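Local atomic coordinates of serine-tRNA ligase (Naegleria fowleri, PDB entry 6BLJ), a protein that probably charges its cognate tRNA with serine at the expense of ATP, as class II seryl-tRNA synthetases do, and is caught here with AMP bound. Residues A[246-251]-A[309-314]; A[303-308]-A[338-343]; A[416-421]-A[438-443]. One frame throughout, in Å; residues are numbered along the deposited sequence.

Interaction 1 of 3, residues A[246-251]-A[309-314]; sequences TPFFMT and MSTCFR. With AMP (adenosine monophosphate), chain D.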
loop_
_atom_site.group_PDB
_atom_site.type_symbol
_atom_site.label_atom_id
_atom_site.label_comp_id
_atom_site.label_asym_id
_atom_site.label_seq_id
_atom_site.Cartn_x
_atom_site.Cartn_y
_atom_site.Cartn_z
ATOM N N THR A 246 23.152 -11.984 0.312
ATOM C CA THR A 246 22.158 -11.746 1.352
ATOM C C THR A 246 20.816 -12.422 1.066
ATOM O O THR A 246 20.523 -12.790 -0.075
ATOM C CB THR A 246 21.914 -10.235 1.503
ATOM O OG1 THR A 246 21.176 -9.742 0.365
ATOM C CG2 THR A 246 23.232 -9.479 1.574
ATOM N N PRO A 247 19.968 -12.597 2.090
ATOM C CA PRO A 247 18.545 -12.815 1.822
ATOM C C PRO A 247 18.020 -11.677 0.973
ATOM O O PRO A 247 18.431 -10.527 1.130
ATOM C CB PRO A 247 17.900 -12.807 3.221
ATOM C CG PRO A 247 19.041 -13.186 4.176
ATOM C CD PRO A 247 20.258 -12.533 3.544
ATOM N N PHE A 248 17.122 -12.010 0.054
ATOM C CA PHE A 248 16.394 -10.995 -0.692
ATOM C C PHE A 248 15.059 -10.659 -0.028
ATOM O O PHE A 248 14.363 -9.764 -0.521
ATOM C CB PHE A 248 16.143 -11.459 -2.155
ATOM C CG PHE A 248 17.411 -11.766 -2.969
ATOM C CD1 PHE A 248 18.683 -11.508 -2.475
ATOM C CD2 PHE A 248 17.302 -12.306 -4.251
ATOM C CE1 PHE A 248 19.836 -11.816 -3.233
ATOM C CE2 PHE A 248 18.449 -12.604 -5.021
ATOM C CZ PHE A 248 19.713 -12.355 -4.510
ATOM N N PHE A 249 14.692 -11.390 1.040
ATOM C CA PHE A 249 13.551 -11.175 1.936
ATOM C C PHE A 249 14.021 -10.608 3.262
ATOM O O PHE A 249 15.028 -11.067 3.797
ATOM C CB PHE A 249 12.870 -12.478 2.422
ATOM C CG PHE A 249 12.346 -13.374 1.387
ATOM C CD1 PHE A 249 11.882 -12.897 0.189
ATOM C CD2 PHE A 249 12.274 -14.737 1.656
ATOM C CE1 PHE A 249 11.364 -13.771 -0.746
ATOM C CE2 PHE A 249 11.765 -15.607 0.735
ATOM C CZ PHE A 249 11.313 -15.129 -0.476
ATOM N N MET A 250 13.200 -9.767 3.886
ATOM C CA MET A 250 13.420 -9.424 5.289
ATOM C C MET A 250 12.085 -9.412 6.016
ATOM O O MET A 250 11.075 -8.989 5.447
ATOM C CB MET A 250 14.108 -8.061 5.428
ATOM C CG MET A 250 15.573 -8.066 5.054
ATOM S SD MET A 250 16.288 -6.419 5.218
ATOM C CE MET A 250 16.283 -6.183 7.002
ATOM N N THR A 251 12.066 -9.859 7.267
ATOM C CA THR A 251 10.835 -9.713 8.026
ATOM C C THR A 251 10.552 -8.227 8.229
ATOM O O THR A 251 11.459 -7.386 8.204
ATOM C CB THR A 251 10.914 -10.414 9.389
ATOM O OG1 THR A 251 11.768 -9.671 10.259
ATOM C CG2 THR A 251 11.479 -11.833 9.239
ATOM N N MET A 309 26.127 -8.241 -2.385
ATOM C CA MET A 309 25.652 -8.690 -3.684
ATOM C C MET A 309 24.207 -9.135 -3.543
ATOM O O MET A 309 23.911 -9.974 -2.686
ATOM C CB MET A 309 26.523 -9.857 -4.163
ATOM C CG MET A 309 26.058 -10.567 -5.402
ATOM S SD MET A 309 27.064 -12.061 -5.609
ATOM C CE MET A 309 26.411 -12.607 -7.196
ATOM N N SER A 310 23.320 -8.623 -4.395
ATOM C CA SER A 310 21.940 -9.101 -4.331
ATOM C C SER A 310 21.190 -8.626 -5.561
ATOM O O SER A 310 21.597 -7.673 -6.227
ATOM C CB SER A 310 21.204 -8.600 -3.071
ATOM O OG SER A 310 20.841 -7.217 -3.205
ATOM N N THR A 311 20.074 -9.296 -5.849
ATOM C CA THR A 311 19.047 -8.640 -6.636
ATOM C C THR A 311 18.306 -7.682 -5.712
ATOM O O THR A 311 18.236 -7.901 -4.499
ATOM C CB THR A 311 18.117 -9.678 -7.278
ATOM O OG1 THR A 311 18.902 -10.487 -8.153
ATOM C CG2 THR A 311 16.994 -9.015 -8.119
ATOM N N CYS A 312 17.811 -6.592 -6.292
ATOM C CA CYS A 312 17.116 -5.509 -5.614
ATOM C C CYS A 312 15.764 -5.299 -6.272
ATOM O O CYS A 312 15.650 -5.363 -7.500
ATOM C CB CYS A 312 17.910 -4.200 -5.697
ATOM S SG CYS A 312 19.608 -4.350 -5.075
ATOM N N PHE A 313 14.756 -4.998 -5.460
ATOM C CA PHE A 313 13.383 -4.864 -5.941
ATOM C C PHE A 313 12.802 -3.539 -5.476
ATOM O O PHE A 313 12.853 -3.219 -4.281
ATOM C CB PHE A 313 12.507 -6.015 -5.447
ATOM C CG PHE A 313 13.042 -7.393 -5.795
ATOM C CD1 PHE A 313 12.617 -8.055 -6.943
ATOM C CD2 PHE A 313 13.962 -8.027 -4.965
ATOM C CE1 PHE A 313 13.096 -9.339 -7.249
ATOM C CE2 PHE A 313 14.454 -9.301 -5.272
ATOM C CZ PHE A 313 14.016 -9.951 -6.407
ATOM N N ARG A 314 12.235 -2.770 -6.408
ATOM C CA ARG A 314 11.721 -1.448 -6.074
ATOM C C ARG A 314 10.419 -1.187 -6.812
ATOM O O ARG A 314 10.365 -1.294 -8.039
ATOM C CB ARG A 314 12.754 -0.372 -6.403
ATOM C CG ARG A 314 14.032 -0.563 -5.604
ATOM C CD ARG A 314 14.897 0.629 -5.684
ATOM N NE ARG A 314 16.140 0.412 -4.973
ATOM C CZ ARG A 314 16.970 1.394 -4.658
ATOM N NH1 ARG A 314 16.657 2.651 -4.995
ATOM N NH2 ARG A 314 18.102 1.114 -4.029
HETATM P P AMP D . 19.708 4.427 -4.390
HETATM O O1P AMP D . 18.327 5.020 -4.673
HETATM O O2P AMP D . 19.826 3.312 -3.427
HETATM O O3P AMP D . 20.664 5.570 -4.079
HETATM O "O5'" AMP D . 20.200 3.843 -5.788
HETATM C "C5'" AMP D . 21.517 3.337 -5.957
HETATM C "C4'" AMP D . 21.799 3.059 -7.419
HETATM O "O4'" AMP D . 21.014 1.924 -7.864
HETATM C "C3'" AMP D . 21.420 4.171 -8.374
HETATM O "O3'" AMP D . 22.415 5.174 -8.463
HETATM C "C2'" AMP D . 21.184 3.434 -9.680
HETATM O "O2'" AMP D . 22.423 3.144 -10.305
HETATM C "C1'" AMP D . 20.572 2.126 -9.187
HETATM N N9 AMP D . 19.089 2.136 -9.199
HETATM C C8 AMP D . 18.272 2.733 -8.274
HETATM N N7 AMP D . 16.989 2.584 -8.519
HETATM C C5 AMP D . 16.960 1.834 -9.684
HETATM C C6 AMP D . 15.899 1.337 -10.467
HETATM N N6 AMP D . 14.600 1.485 -10.155
HETATM N N1 AMP D . 16.213 0.656 -11.589
HETATM C C2 AMP D . 17.504 0.460 -11.884
HETATM N N3 AMP D . 18.589 0.856 -11.211
HETATM C C4 AMP D . 18.250 1.551 -10.118
#

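Interaction 2 of 3, residues A[303-308]-A[338-343]; sequences PIKYCG and QFVVTS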
loop_
_atom_site.group_PDB
_atom_site.type_symbol
_atom_site.label_atom_id
_atom_site.label_comp_id
_atom_site.label_asym_id
_atom_site.label_seq_id
_atom_site.Cartn_x
_atom_site.Cartn_y
_atom_site.Cartn_z
ATOM N N PRO A 303 37.902 -1.109 10.875
ATOM C CA PRO A 303 36.594 -1.146 10.210
ATOM C C PRO A 303 36.187 -2.518 9.667
ATOM O O PRO A 303 37.020 -3.404 9.498
ATOM C CB PRO A 303 36.775 -0.153 9.061
ATOM C CG PRO A 303 38.226 -0.297 8.703
ATOM C CD PRO A 303 38.941 -0.503 10.023
ATOM N N ILE A 304 34.893 -2.670 9.398
ATOM C CA ILE A 304 34.326 -3.869 8.790
ATOM C C ILE A 304 33.855 -3.493 7.395
ATOM O O ILE A 304 32.982 -2.635 7.247
ATOM C CB ILE A 304 33.163 -4.430 9.620
ATOM C CG1 ILE A 304 33.621 -4.754 11.040
ATOM C CG2 ILE A 304 32.575 -5.664 8.954
ATOM C CD1 ILE A 304 32.486 -5.093 11.956
ATOM N N LYS A 305 34.415 -4.134 6.376
ATOM C CA LYS A 305 34.136 -3.783 4.988
ATOM C C LYS A 305 33.467 -4.963 4.291
ATOM O O LYS A 305 33.989 -6.083 4.323
ATOM C CB LYS A 305 35.417 -3.402 4.248
ATOM C CG LYS A 305 36.207 -2.211 4.832
ATOM C CD LYS A 305 37.475 -1.976 4.001
ATOM C CE LYS A 305 38.321 -0.827 4.533
ATOM N NZ LYS A 305 39.511 -0.599 3.667
ATOM N N TYR A 306 32.307 -4.716 3.683
ATOM C CA TYR A 306 31.546 -5.747 2.981
ATOM C C TYR A 306 31.322 -5.349 1.533
ATOM O O TYR A 306 31.116 -4.167 1.222
ATOM C CB TYR A 306 30.189 -6.001 3.646
ATOM C CG TYR A 306 30.276 -6.872 4.878
ATOM C CD1 TYR A 306 30.616 -8.213 4.776
ATOM C CD2 TYR A 306 29.989 -6.362 6.141
ATOM C CE1 TYR A 306 30.704 -9.033 5.906
ATOM C CE2 TYR A 306 30.050 -7.177 7.275
ATOM C CZ TYR A 306 30.410 -8.508 7.143
ATOM O OH TYR A 306 30.485 -9.312 8.249
ATOM N N CYS A 307 31.389 -6.344 0.656
ATOM C CA CYS A 307 31.053 -6.226 -0.763
ATOM C C CYS A 307 29.723 -6.954 -0.930
ATOM O O CYS A 307 29.695 -8.165 -1.134
ATOM C CB CYS A 307 32.165 -6.845 -1.658
ATOM S SG CYS A 307 31.647 -7.064 -3.371
ATOM N N GLY A 308 28.620 -6.214 -0.819
ATOM C CA GLY A 308 27.302 -6.834 -0.829
ATOM C C GLY A 308 26.826 -7.124 -2.241
ATOM O O GLY A 308 27.036 -6.342 -3.165
ATOM N N GLN A 338 29.012 -1.339 -1.663
ATOM C CA GLN A 338 29.986 -1.156 -0.590
ATOM C C GLN A 338 29.249 -0.838 0.704
ATOM O O GLN A 338 28.377 0.036 0.719
ATOM C CB GLN A 338 30.962 -0.017 -0.881
ATOM C CG GLN A 338 31.783 -0.115 -2.155
ATOM C CD GLN A 338 32.644 1.137 -2.342
ATOM O OE1 GLN A 338 33.650 1.300 -1.676
ATOM N NE2 GLN A 338 32.232 2.025 -3.241
ATOM N N PHE A 339 29.604 -1.536 1.781
ATOM C CA PHE A 339 29.005 -1.319 3.097
ATOM C C PHE A 339 30.110 -1.389 4.144
ATOM O O PHE A 339 30.865 -2.368 4.176
ATOM C CB PHE A 339 27.911 -2.364 3.391
ATOM C CG PHE A 339 27.130 -2.089 4.662
ATOM C CD1 PHE A 339 27.645 -2.445 5.910
ATOM C CD2 PHE A 339 25.896 -1.467 4.606
ATOM C CE1 PHE A 339 26.937 -2.183 7.072
ATOM C CE2 PHE A 339 25.175 -1.200 5.764
ATOM C CZ PHE A 339 25.696 -1.553 7.001
ATOM N N VAL A 340 30.239 -0.353 4.980
ATOM C CA VAL A 340 31.340 -0.283 5.939
ATOM C C VAL A 340 30.833 0.129 7.317
ATOM O O VAL A 340 30.036 1.066 7.444
ATOM C CB VAL A 340 32.448 0.684 5.473
ATOM C CG1 VAL A 340 33.638 0.634 6.455
ATOM C CG2 VAL A 340 32.921 0.329 4.061
ATOM N N VAL A 341 31.319 -0.571 8.350
ATOM C CA VAL A 341 31.159 -0.182 9.747
ATOM C C VAL A 341 32.494 0.397 10.214
ATOM O O VAL A 341 33.541 -0.248 10.052
ATOM C CB VAL A 341 30.760 -1.389 10.619
ATOM C CG1 VAL A 341 30.466 -0.952 12.056
ATOM C CG2 VAL A 341 29.589 -2.181 9.999
ATOM N N THR A 342 32.477 1.600 10.800
ATOM C CA THR A 342 33.731 2.190 11.289
ATOM C C THR A 342 33.638 2.586 12.756
ATOM O O THR A 342 32.558 2.695 13.344
ATOM C CB THR A 342 34.157 3.439 10.502
ATOM O OG1 THR A 342 33.366 4.556 10.937
ATOM C CG2 THR A 342 34.004 3.230 9.001
ATOM N N SER A 343 34.815 2.839 13.327
ATOM C CA SER A 343 34.899 3.492 14.615
ATOM C C SER A 343 34.227 4.862 14.547
ATOM O O SER A 343 34.197 5.496 13.492
ATOM C CB SER A 343 36.366 3.650 15.025
ATOM O OG SER A 343 36.520 4.628 16.037
#

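Interaction 3 of 3, residues A[416-421]-A[438-443]; sequences YQTRRL and CHMLNS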
loop_
_atom_site.group_PDB
_atom_site.type_symbol
_atom_site.label_atom_id
_atom_site.label_comp_id
_atom_site.label_asym_id
_atom_site.label_seq_id
_atom_site.Cartn_x
_atom_site.Cartn_y
_atom_site.Cartn_z
ATOM N N TYR A 416 23.317 7.201 13.040
ATOM C CA TYR A 416 21.859 7.262 13.003
ATOM C C TYR A 416 21.243 5.867 13.018
ATOM O O TYR A 416 20.317 5.596 13.793
ATOM C CB TYR A 416 21.401 8.042 11.768
ATOM C CG TYR A 416 19.901 8.211 11.639
ATOM C CD1 TYR A 416 19.136 7.215 11.056
ATOM C CD2 TYR A 416 19.256 9.377 12.060
ATOM C CE1 TYR A 416 17.777 7.345 10.913
ATOM C CE2 TYR A 416 17.876 9.520 11.907
ATOM C CZ TYR A 416 17.152 8.485 11.330
ATOM O OH TYR A 416 15.793 8.552 11.161
ATOM N N GLN A 417 21.734 4.964 12.157
ATOM C CA GLN A 417 21.172 3.614 12.090
ATOM C C GLN A 417 21.771 2.682 13.132
ATOM O O GLN A 417 21.079 1.774 13.607
ATOM C CB GLN A 417 21.366 3.004 10.693
ATOM C CG GLN A 417 20.147 2.184 10.202
ATOM C CD GLN A 417 18.906 3.058 9.979
ATOM O OE1 GLN A 417 18.972 4.074 9.288
ATOM N NE2 GLN A 417 17.771 2.661 10.565
ATOM N N THR A 418 23.059 2.845 13.458
ATOM C CA THR A 418 23.657 1.984 14.472
ATOM C C THR A 418 22.980 2.174 15.821
ATOM O O THR A 418 22.946 1.239 16.631
ATOM C CB THR A 418 25.160 2.247 14.609
ATOM O OG1 THR A 418 25.370 3.614 14.959
ATOM C CG2 THR A 418 25.902 1.939 13.306
ATOM N N ARG A 419 22.470 3.381 16.099
ATOM C CA ARG A 419 21.652 3.583 17.300
ATOM C C ARG A 419 20.400 2.715 17.272
ATOM O O ARG A 419 20.067 2.043 18.253
ATOM C CB ARG A 419 21.256 5.052 17.432
ATOM C CG ARG A 419 22.314 5.915 18.068
ATOM C CD ARG A 419 21.908 7.381 18.095
ATOM N NE ARG A 419 23.083 8.209 18.332
ATOM C CZ ARG A 419 23.566 8.475 19.545
ATOM N NH1 ARG A 419 22.964 7.991 20.627
ATOM N NH2 ARG A 419 24.648 9.229 19.676
ATOM N N ARG A 420 19.688 2.725 16.149
ATOM C CA ARG A 420 18.441 1.980 16.057
ATOM C C ARG A 420 18.684 0.475 16.046
ATOM O O ARG A 420 17.817 -0.293 16.480
ATOM C CB ARG A 420 17.678 2.442 14.813
ATOM C CG ARG A 420 17.220 3.892 14.932
ATOM C CD ARG A 420 16.907 4.536 13.577
ATOM N NE ARG A 420 16.140 5.774 13.743
ATOM C CZ ARG A 420 16.650 6.938 14.145
ATOM N NH1 ARG A 420 17.947 7.054 14.417
ATOM N NH2 ARG A 420 15.864 8.000 14.266
ATOM N N LEU A 421 19.852 0.042 15.576
ATOM C CA LEU A 421 20.228 -1.363 15.514
ATOM C C LEU A 421 21.075 -1.801 16.704
ATOM O O LEU A 421 21.420 -2.983 16.801
ATOM C CB LEU A 421 20.983 -1.640 14.207
ATOM C CG LEU A 421 20.182 -1.607 12.897
ATOM C CD1 LEU A 421 21.111 -1.452 11.706
ATOM C CD2 LEU A 421 19.388 -2.892 12.778
ATOM N N CYS A 438 28.888 2.671 16.804
ATOM C CA CYS A 438 29.684 2.702 15.584
ATOM C C CYS A 438 29.043 3.634 14.558
ATOM O O CYS A 438 27.917 4.109 14.727
ATOM C CB CYS A 438 29.826 1.301 14.992
ATOM S SG CYS A 438 30.707 0.130 16.065
ATOM N N HIS A 439 29.775 3.883 13.474
ATOM C CA HIS A 439 29.237 4.562 12.303
ATOM C C HIS A 439 29.058 3.561 11.173
ATOM O O HIS A 439 29.808 2.584 11.074
ATOM C CB HIS A 439 30.151 5.690 11.811
ATOM C CG HIS A 439 30.243 6.851 12.751
ATOM N ND1 HIS A 439 30.805 8.056 12.388
ATOM C CD2 HIS A 439 29.846 6.992 14.038
ATOM C CE1 HIS A 439 30.763 8.886 13.419
ATOM N NE2 HIS A 439 30.184 8.263 14.431
ATOM N N MET A 440 28.077 3.833 10.299
ATOM C CA MET A 440 27.820 3.011 9.130
ATOM C C MET A 440 27.737 3.876 7.880
ATOM O O MET A 440 27.143 4.963 7.895
ATOM C CB MET A 440 26.512 2.209 9.273
ATOM C CG MET A 440 26.636 0.876 9.984
ATOM S SD MET A 440 24.999 0.113 10.168
ATOM C CE MET A 440 25.515 -1.487 10.779
ATOM N N LEU A 441 28.312 3.363 6.794
ATOM C CA LEU A 441 28.299 4.000 5.482
ATOM C C LEU A 441 27.902 2.984 4.419
ATOM O O LEU A 441 28.121 1.778 4.578
ATOM C CB LEU A 441 29.679 4.573 5.107
ATOM C CG LEU A 441 30.340 5.535 6.100
ATOM C CD1 LEU A 441 31.248 4.768 7.047
ATOM C CD2 LEU A 441 31.107 6.612 5.331
ATOM N N ASN A 442 27.348 3.483 3.312
ATOM C CA ASN A 442 27.106 2.633 2.156
ATOM C C ASN A 442 27.340 3.427 0.879
ATOM O O ASN A 442 27.160 4.645 0.842
ATOM C CB ASN A 442 25.679 2.064 2.139
ATOM C CG ASN A 442 24.634 3.131 1.878
ATOM O OD1 ASN A 442 24.204 3.829 2.788
ATOM N ND2 ASN A 442 24.230 3.265 0.625
ATOM N N SER A 443 27.746 2.714 -0.167
ATOM C CA SER A 443 27.934 3.291 -1.488
ATOM C C SER A 443 27.738 2.224 -2.552
ATOM O O SER A 443 28.349 1.156 -2.479
ATOM C CB SER A 443 29.329 3.905 -1.650
ATOM O OG SER A 443 29.452 4.444 -2.960
#

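Interaction 1 of 3, residues A[246-251]-A[309-314]
The F248 ring lies against the backbone of S310 and T311, its tip CZ 3.4 Å from the amide N of T311, which sits over one face of the ring. Flanking carbons share the contact: CE1 meets S310 CB at 3.5 Å, and CE2 meets T311 CB at 3.7 Å. With CG beside its own backbone N (chi1 -59°), F248 throws the ring across to the strand, while its CB touches the rim of the F313 ring at CE2 (4.2 Å). Beside it, T246 OG1 packs on S310 CB at 3.6 Å, although its polar bond is local, to P247 O at 3.0 Å from above the carbonyl plane.

Segment 246-251 probably follows on from motif 1, and 309-314 probably belongs to the first strand of motif 2, as in other class II synthetases. Q332 of the second subunit bonds F248 N and T246 O through its side-chain amide, and T311 of that subunit packs on F248.

Just past the end of the strand, R314 shows what motif 2 delivers. Extended from CG to NE, it grips the phosphate of AMP with a two-pronged fork: NH1 to O1P and NH2 to O2P, both 2.9 Å and nearly straight, with phosphorus in the guanidinium plane. AMP C8 lies over one face of the group. A282 O takes the NE proton, which helps fix the rotation of the fork, and H331 bonds R314 O.

Interaction 2 of 3, residues A[303-308]-A[338-343]
The two aromatic residues Y306 and F339 sit opposite each other in the register of the strands and touch at their roots, CB to CB at 4.3 Å, without either ring laying a face on the other. Their first torsions part the rings: CG of F339 is anti to its backbone N (chi1 -173°), whereas that of Y306 stays beside the N (chi1 -79°). I288 of helix 285-290 packs on both, F291 reaches Y306, and L218 of the second subunit also packs on Y306.

The backbones beneath are probably the antiparallel strand pair of motif 2, the class II element whose connecting loop lies near the nucleotide. The axes of strands 304-308 and 338-342 approach to 4.7 Å, with their N-to-C directions at 169°. I304 with V341 and Y306 with F339 form the hydrogen-bonded pairs, each closed by two reciprocal N-H to O bonds; I304 and V341 add a CB to CB contact of 4.0 Å on the aromatic side of the sheet.

On the other side K305 and V340 leave the sheet alongside one another, with CG of the lysine 4.2 Å from CG1 of the valine. Fully extended beyond CG, K305 carries its NZ away to a salt bridge with E355, while the amide of Q338 is held by N359 and the carbonyl of M356, all on helix 348-366. Besides the amide of V341, I304 O receives the CA-H of V340, with CA at 3.2 Å.

Interaction 3 of 3, residues A[416-421]-A[438-443]
T418 buries more surface than any other residue here, and it works with both branches. Its hydroxyl OG1 donates to C438 O over a short 2.6 Å, coming in tilted 30° from the carbonyl plane. The methyl CG2 meanwhile lies against M440, 3.6 Å from CG and 3.7 Å from SD. This division follows from the first torsion: at chi1 59° OG1 sits between the backbone N and the carbonyl carbon, while CG2 is left beside the N. The single hydroxyl proton goes chiefly to C438 O; D415 O, just before the helix, is at best a weak, shared or alternative acceptor.

M440 is the second partner. Straight beyond CG, its chain runs antiparallel alongside the T418 side chain and carries the sulfur on to L421, whose CD1 is 4.5 Å away. C438, the third, contributes chiefly its carbonyl, with its CB 4.3 Å from T418 CG2.

Behind this edge the short helix is braced by R420, whose NH1 bonds Y416 O at 2.9 Å and whose guanidinium lies flat over the tyrosine ring. R419 adds a salt bridge to D415.

Helix 416-421 crosses strand 439-443 of the class II core sheet at 120°, the axes 7.2 Å apart. M440 turns toward the helix, whereas L441 and S443 pack on helix 348-366. H439 bonds S349 of that helix. On one flank of the strand lies 332-342; on the other, strand 404-412 leads through C413 and T414, whose backbones bond M440, into helix 416-421 itself.

In the fold
All three contacts reach one sheet of the class II core. Interactions 1 and 2 share strand 304-313, their centres about 18 Å apart; their segments adjoin at 308 and 309 and alternate along the chain. Interaction 3 follows both in sequence. Its centre is about 10 Å from that of interaction 2 and about 19 Å from that of interaction 1. Strand 332-342 joins 436-447 through probable hydrogen bonds Q338 N to S443 O and T342 N to H439 O, while F339 packs on the M440 sulfur. Segment 246-251, probably following motif 1, packs on strand 304-313 at the subunit interface; the sheet continues from there, beside the AMP-gripping arginine, to the helix of interaction 3.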